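Ethyl tert-butyl ether degradation EthD protein (Ralstonia eutropha JMP134, PDB 3BF4) is an EthD-like protein of unknown function with a ferredoxin-like fold, possibly an oxidoreductase. Local coordinates at residues V23-P28 and A78-I83. The protein carries 3 engineered substitutions. Numbering follows the deposited sequence.
Sequences VNVMYP and AMCAFI. With EDO (1,2-ethanediol), chain C.
Val25 and Cys80 face each other as a hydrogen-bonded pair between antiparallel strands 23-28 and 78-83. Cys80 SG lies 3.7 Å from Val25 CB. With chi1 at 76°, the sulfur is flanked by its own backbone N and carbonyl carbon and lies beside Val25 CB and CG2. Val25 CG2 meets the Phe82 ring at its edge, 4.1 Å from CE2. Five backbone hydrogen bonds join the strands, among them a nearly straight one (173°) from Val23 N to Phe82 O. Tyr27 stands on the same face of the sheet as Val25. Ala78 O lies in the plane of the Tyr27 ring at its edge, 3.7 Å from CD2. The Tyr27 hydroxyl is hydrogen-bonded to O1 of a 1,2-ethanediol at 2.8 Å and also to Tyr108. The diol, probably from the crystallisation liquor, is also hydrogen-bonded to Tyr40 OH. These are the two middle strands of the four-stranded antiparallel sheet of a ferredoxin-like fold. Helix 37-52 packs on this face, touching Cys80 and Phe82. On the other face Met26 and Met79, both selenomethionines, cross obliquely. Met79 bends at chi3 (63°), and its CE lies against both CG and SE of Met26, 3.5 Å from CG, a tight contact. Each also packs against the second subunit. A water donates to Asn24 OD1 (3.1 Å) and to Cys80 O (2.8 Å). Asn24 OD1 also bonds Lys22, while ND2 reaches Glu62 of the second subunit.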
loop_
_atom_site.group_PDB
_atom_site.type_symbol
_atom_site.label_atom_id
_atom_site.label_comp_id
_atom_site.label_asym_id
_atom_site.label_seq_id
_atom_site.Cartn_x
_atom_site.Cartn_y
_atom_site.Cartn_z
ATOM N N VAL A 23 7.965 1.952 2.133
ATOM C CA VAL A 23 8.122 2.924 1.047
ATOM C C VAL A 23 7.203 2.423 -0.077
ATOM O O VAL A 23 7.428 1.351 -0.613
ATOM C CB VAL A 23 9.572 3.039 0.556
ATOM C CG1 VAL A 23 9.674 4.063 -0.588
ATOM C CG2 VAL A 23 10.505 3.419 1.710
ATOM N N ASN A 24 6.193 3.216 -0.412
ATOM C CA ASN A 24 5.190 2.914 -1.423
ATOM C C ASN A 24 5.481 3.651 -2.725
ATOM O O ASN A 24 5.694 4.865 -2.694
ATOM C CB ASN A 24 3.817 3.396 -0.927
ATOM C CG ASN A 24 3.380 2.707 0.361
ATOM O OD1 ASN A 24 3.234 1.500 0.390
ATOM N ND2 ASN A 24 3.149 3.483 1.418
ATOM N N VAL A 25 5.533 2.925 -3.849
ATOM C CA VAL A 25 5.662 3.543 -5.181
ATOM C C VAL A 25 4.361 3.142 -5.874
ATOM O O VAL A 25 4.047 1.952 -5.966
ATOM C CB VAL A 25 6.883 3.076 -5.951
ATOM C CG1 VAL A 25 7.004 3.864 -7.268
ATOM C CG2 VAL A 25 8.139 3.239 -5.102
HETATM N N MSE A 26 3.599 4.138 -6.316
HETATM C CA MSE A 26 2.248 3.943 -6.836
HETATM C C MSE A 26 2.080 4.665 -8.167
HETATM O O MSE A 26 2.159 5.890 -8.215
HETATM C CB MSE A 26 1.270 4.454 -5.783
HETATM C CG MSE A 26 1.511 3.816 -4.415
HETATM SE SE MSE A 26 0.521 4.584 -2.961
HETATM C CE MSE A 26 1.226 6.405 -3.004
ATOM N N TYR A 27 1.861 3.895 -9.237
ATOM C CA TYR A 27 1.766 4.423 -10.602
ATOM C C TYR A 27 0.306 4.629 -10.948
ATOM O O TYR A 27 -0.395 3.634 -11.108
ATOM C CB TYR A 27 2.415 3.451 -11.596
ATOM C CG TYR A 27 3.898 3.287 -11.391
ATOM C CD1 TYR A 27 4.815 4.033 -12.143
ATOM C CD2 TYR A 27 4.399 2.395 -10.430
ATOM C CE1 TYR A 27 6.201 3.885 -11.956
ATOM C CE2 TYR A 27 5.769 2.242 -10.231
ATOM C CZ TYR A 27 6.669 2.993 -10.992
ATOM O OH TYR A 27 8.021 2.840 -10.800
ATOM N N PRO A 28 -0.160 5.902 -11.052
ATOM C CA PRO A 28 -1.560 6.159 -11.378
ATOM C C PRO A 28 -1.980 5.562 -12.726
ATOM O O PRO A 28 -1.195 5.601 -13.691
ATOM C CB PRO A 28 -1.636 7.691 -11.457
ATOM C CG PRO A 28 -0.493 8.177 -10.717
ATOM C CD PRO A 28 0.577 7.177 -10.903
ATOM N N ALA A 78 -0.127 -0.088 -11.183
ATOM C CA ALA A 78 0.838 -0.915 -10.473
ATOM C C ALA A 78 1.282 -0.195 -9.197
ATOM O O ALA A 78 1.255 1.042 -9.124
ATOM C CB ALA A 78 2.003 -1.233 -11.362
HETATM N N MSE A 79 1.618 -0.986 -8.180
HETATM C CA MSE A 79 2.126 -0.484 -6.913
HETATM C C MSE A 79 3.149 -1.463 -6.381
HETATM O O MSE A 79 3.087 -2.641 -6.694
HETATM C CB MSE A 79 1.017 -0.350 -5.860
HETATM C CG MSE A 79 -0.150 0.511 -6.248
HETATM SE SE MSE A 79 -1.543 0.473 -4.880
HETATM C CE MSE A 79 -0.599 1.248 -3.375
ATOM N N CYS A 80 4.123 -0.955 -5.638
ATOM C CA CYS A 80 5.074 -1.801 -4.905
ATOM C C CYS A 80 5.286 -1.190 -3.540
ATOM O O CYS A 80 4.891 -0.047 -3.291
ATOM C CB CYS A 80 6.429 -1.941 -5.603
ATOM S SG CYS A 80 7.511 -0.507 -5.463
ATOM N N ALA A 81 5.918 -1.967 -2.670
ATOM C CA ALA A 81 6.305 -1.485 -1.360
ATOM C C ALA A 81 7.626 -2.094 -0.931
ATOM O O ALA A 81 7.842 -3.268 -1.149
ATOM C CB ALA A 81 5.223 -1.758 -0.328
ATOM N N PHE A 82 8.503 -1.263 -0.358
ATOM C CA PHE A 82 9.769 -1.689 0.218
ATOM C C PHE A 82 9.616 -1.537 1.733
ATOM O O PHE A 82 9.392 -0.428 2.226
ATOM C CB PHE A 82 10.926 -0.829 -0.298
ATOM C CG PHE A 82 11.041 -0.828 -1.786
ATOM C CD1 PHE A 82 11.661 -1.893 -2.449
ATOM C CD2 PHE A 82 10.514 0.217 -2.539
ATOM C CE1 PHE A 82 11.755 -1.914 -3.858
ATOM C CE2 PHE A 82 10.611 0.211 -3.937
ATOM C CZ PHE A 82 11.230 -0.852 -4.600
ATOM N N ILE A 83 9.696 -2.658 2.444
ATOM C CA ILE A 83 9.611 -2.707 3.899
ATOM C C ILE A 83 11.062 -2.594 4.367
ATOM O O ILE A 83 11.908 -3.431 3.993
ATOM C CB ILE A 83 8.884 -3.994 4.394
ATOM C CG1 ILE A 83 7.376 -3.872 4.120
ATOM C CG2 ILE A 83 9.102 -4.242 5.904
ATOM C CD1 ILE A 83 6.991 -3.795 2.641
HETATM C C1 EDO C . 9.845 0.859 -7.995
HETATM O O1 EDO C . 8.561 1.297 -8.483
HETATM C C2 EDO C . 10.908 1.961 -8.030
HETATM O O2 EDO C . 10.631 2.922 -9.054
HETATM O O HOH W 1 2.256 0.403 -2.320
#